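Sorbitol dehydrogenase (Gluconobacter oxydans, PDB 5ITG) probably oxidises D-sorbitol to L-sorbose with NADP as hydride acceptor, as a Rossmann-fold enzyme of the mannitol dehydrogenase family. Local coordinates at residues A149-D154 with L203-A208. Sequence-based numbering, arbitrary orientation.
Sequences AAVKAD and LGYAKA
Tyr205 reaches from helix 194-209 to lay one edge of its ring along helix 149-156, a worked example of how a single aromatic side chain can carry the contact between two helices; the nearest CA atoms of the two segments, those of Val151 and Tyr205, are 8.0 Å from each other. With CG anti to the backbone N (chi1 176°), the ring is directed toward helix 149-156 and meets two residues one turn apart. Val151 offers its CG1 methyl near the ring plane, 4.0 Å from Tyr205 CD2. The tighter part lies at the hydroxyl end of the ring, where Asp154 CB comes within 3.4 Å of Tyr205 OH. Thr163 OG1 and Ser162 N are hydrogen-bonded to the Asp154 carboxylate, which is consistent with its methylene being kept beside the phenol. By contrast, the outer side is loose: Lys152 and Lys207 are exposed and make no contact across the pair. Replacing Tyr205 by alanine would remove the whole ring and is likely to leave Val151 CG1 and Asp154 CB without this partner. Within the Rossmann domain, Phe165 and Val169 of helix 164-177 also pack against the tyrosine, Leu155 of helix 149-156 and Phe144 of a loop touch it, and Ala206 packs on Ala214 and Ile217 of helix 211-220.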
ATOM      1  N   ALA A 149     -11.014 -21.690  10.678  1.00 30.22           N
ATOM      2  CA  ALA A 149     -11.875 -21.829  11.851  1.00 29.42           C
ATOM      3  C   ALA A 149     -13.005 -20.812  11.945  1.00 28.95           C
ATOM      4  O   ALA A 149     -14.173 -21.184  12.093  1.00 27.97           O
ATOM      5  CB  ALA A 149     -11.024 -21.774  13.126  1.00 30.20           C
ATOM      6  N   ALA A 150     -12.662 -19.529  11.874  1.00 27.21           N
ATOM      7  CA  ALA A 150     -13.670 -18.481  11.969  1.00 27.39           C
ATOM      8  C   ALA A 150     -14.672 -18.564  10.825  1.00 26.96           C
ATOM      9  O   ALA A 150     -15.866 -18.328  11.017  1.00 26.43           O
ATOM     10  CB  ALA A 150     -13.003 -17.112  11.986  1.00 29.84           C
ATOM     11  N   VAL A 151     -14.188 -18.895   9.633  1.00 26.59           N
ATOM     12  CA  VAL A 151     -15.061 -19.001   8.465  1.00 27.54           C
ATOM     13  C   VAL A 151     -16.086 -20.116   8.627  1.00 28.53           C
ATOM     14  O   VAL A 151     -17.272 -19.941   8.318  1.00 29.11           O
ATOM     15  CB  VAL A 151     -14.245 -19.269   7.181  1.00 26.67           C
ATOM     16  CG1 VAL A 151     -15.181 -19.533   6.011  1.00 28.13           C
ATOM     17  CG2 VAL A 151     -13.354 -18.081   6.882  1.00 27.67           C
ATOM     18  N   LYS A 152     -15.629 -21.268   9.107  1.00 29.00           N
ATOM     19  CA  LYS A 152     -16.518 -22.405   9.308  1.00 30.87           C
ATOM     20  C   LYS A 152     -17.559 -22.077  10.370  1.00 30.52           C
ATOM     21  O   LYS A 152     -18.726 -22.445  10.244  1.00 31.50           O
ATOM     22  CB  LYS A 152     -15.711 -23.638   9.720  1.00 34.13           C
ATOM     23  CG  LYS A 152     -14.682 -24.073   8.680  1.00 36.40           C
ATOM     24  CD  LYS A 152     -13.854 -25.262   9.163  1.00 40.34           C
ATOM     25  CE  LYS A 152     -14.713 -26.504   9.368  1.00 42.20           C
ATOM     26  NZ  LYS A 152     -15.419 -26.892   8.111  1.00 42.28           N
ATOM     27  N   ALA A 153     -17.140 -21.374  11.416  1.00 31.01           N
ATOM     28  CA  ALA A 153     -18.062 -21.001  12.480  1.00 29.76           C
ATOM     29  C   ALA A 153     -19.128 -20.062  11.926  1.00 30.07           C
ATOM     30  O   ALA A 153     -20.313 -20.172  12.265  1.00 28.72           O
ATOM     31  CB  ALA A 153     -17.304 -20.330  13.621  1.00 32.45           C
ATOM     32  N   ASP A 154     -18.708 -19.129  11.077  1.00 28.00           N
ATOM     33  CA  ASP A 154     -19.644 -18.190  10.473  1.00 29.33           C
ATOM     34  C   ASP A 154     -20.636 -18.951   9.610  1.00 29.51           C
ATOM     35  O   ASP A 154     -21.829 -18.633   9.583  1.00 28.74           O
ATOM     36  CB  ASP A 154     -18.895 -17.165   9.618  1.00 29.71           C
ATOM     37  CG  ASP A 154     -18.373 -16.004  10.433  1.00 32.34           C
ATOM     38  OD1 ASP A 154     -18.193 -16.178  11.659  1.00 32.61           O
ATOM     39  OD2 ASP A 154     -18.135 -14.924   9.850  1.00 31.86           O
ATOM     40  N   LEU A 203     -17.049 -13.801  -2.663  1.00 20.44           N
ATOM     41  CA  LEU A 203     -17.883 -14.714  -3.446  1.00 21.68           C
ATOM     42  C   LEU A 203     -17.545 -16.147  -3.050  1.00 22.30           C
ATOM     43  O   LEU A 203     -18.368 -17.052  -3.196  1.00 23.76           O
ATOM     44  CB  LEU A 203     -17.656 -14.536  -4.951  1.00 22.18           C
ATOM     45  CG  LEU A 203     -18.121 -13.226  -5.598  1.00 22.23           C
ATOM     46  CD1 LEU A 203     -17.957 -13.328  -7.106  1.00 23.90           C
ATOM     47  CD2 LEU A 203     -19.571 -12.952  -5.251  1.00 22.83           C
ATOM     48  N   GLY A 204     -16.326 -16.350  -2.559  1.00 22.60           N
ATOM     49  CA  GLY A 204     -15.921 -17.673  -2.130  1.00 22.46           C
ATOM     50  C   GLY A 204     -16.747 -18.067  -0.918  1.00 24.77           C
ATOM     51  O   GLY A 204     -17.165 -19.218  -0.788  1.00 25.88           O
ATOM     52  N   TYR A 205     -16.988 -17.106  -0.027  1.00 23.93           N
ATOM     53  CA  TYR A 205     -17.782 -17.359   1.167  1.00 24.25           C
ATOM     54  C   TYR A 205     -19.252 -17.459   0.783  1.00 25.98           C
ATOM     55  O   TYR A 205     -19.970 -18.348   1.247  1.00 25.37           O
ATOM     56  CB  TYR A 205     -17.588 -16.234   2.187  1.00 24.24           C
ATOM     57  CG  TYR A 205     -18.444 -16.367   3.432  1.00 23.95           C
ATOM     58  CD1 TYR A 205     -19.778 -15.965   3.432  1.00 24.69           C
ATOM     59  CD2 TYR A 205     -17.920 -16.903   4.608  1.00 26.06           C
ATOM     60  CE1 TYR A 205     -20.574 -16.091   4.576  1.00 25.42           C
ATOM     61  CE2 TYR A 205     -18.705 -17.036   5.761  1.00 25.71           C
ATOM     62  CZ  TYR A 205     -20.029 -16.627   5.735  1.00 26.56           C
ATOM     63  OH  TYR A 205     -20.812 -16.747   6.862  1.00 29.26           O
ATOM     64  N   ALA A 206     -19.691 -16.542  -0.073  1.00 24.93           N
ATOM     65  CA  ALA A 206     -21.072 -16.517  -0.532  1.00 26.63           C
ATOM     66  C   ALA A 206     -21.471 -17.839  -1.185  1.00 28.52           C
ATOM     67  O   ALA A 206     -22.572 -18.344  -0.955  1.00 28.57           O
ATOM     68  CB  ALA A 206     -21.273 -15.364  -1.519  1.00 23.95           C
ATOM     69  N   LYS A 207     -20.580 -18.390  -2.003  1.00 30.39           N
ATOM     70  CA  LYS A 207     -20.860 -19.649  -2.688  1.00 31.76           C
ATOM     71  C   LYS A 207     -21.092 -20.770  -1.680  1.00 31.64           C
ATOM     72  O   LYS A 207     -22.017 -21.567  -1.827  1.00 30.41           O
ATOM     73  CB  LYS A 207     -19.704 -20.029  -3.610  1.00 33.27           C
ATOM     74  CG  LYS A 207     -19.965 -21.284  -4.417  1.00 37.23           C
ATOM     75  CD  LYS A 207     -18.750 -21.681  -5.237  1.00 40.79           C
ATOM     76  CE  LYS A 207     -19.068 -22.875  -6.116  1.00 42.96           C
ATOM     77  NZ  LYS A 207     -20.239 -22.577  -6.994  1.00 45.44           N
ATOM     78  N   ALA A 208     -20.249 -20.827  -0.658  1.00 31.78           N
ATOM     79  CA  ALA A 208     -20.380 -21.853   0.366  1.00 32.83           C
ATOM     80  C   ALA A 208     -21.675 -21.645   1.137  1.00 32.82           C
ATOM     81  O   ALA A 208     -22.333 -22.605   1.524  1.00 32.81           O
ATOM     82  CB  ALA A 208     -19.190 -21.805   1.317  1.00 32.63           C
TER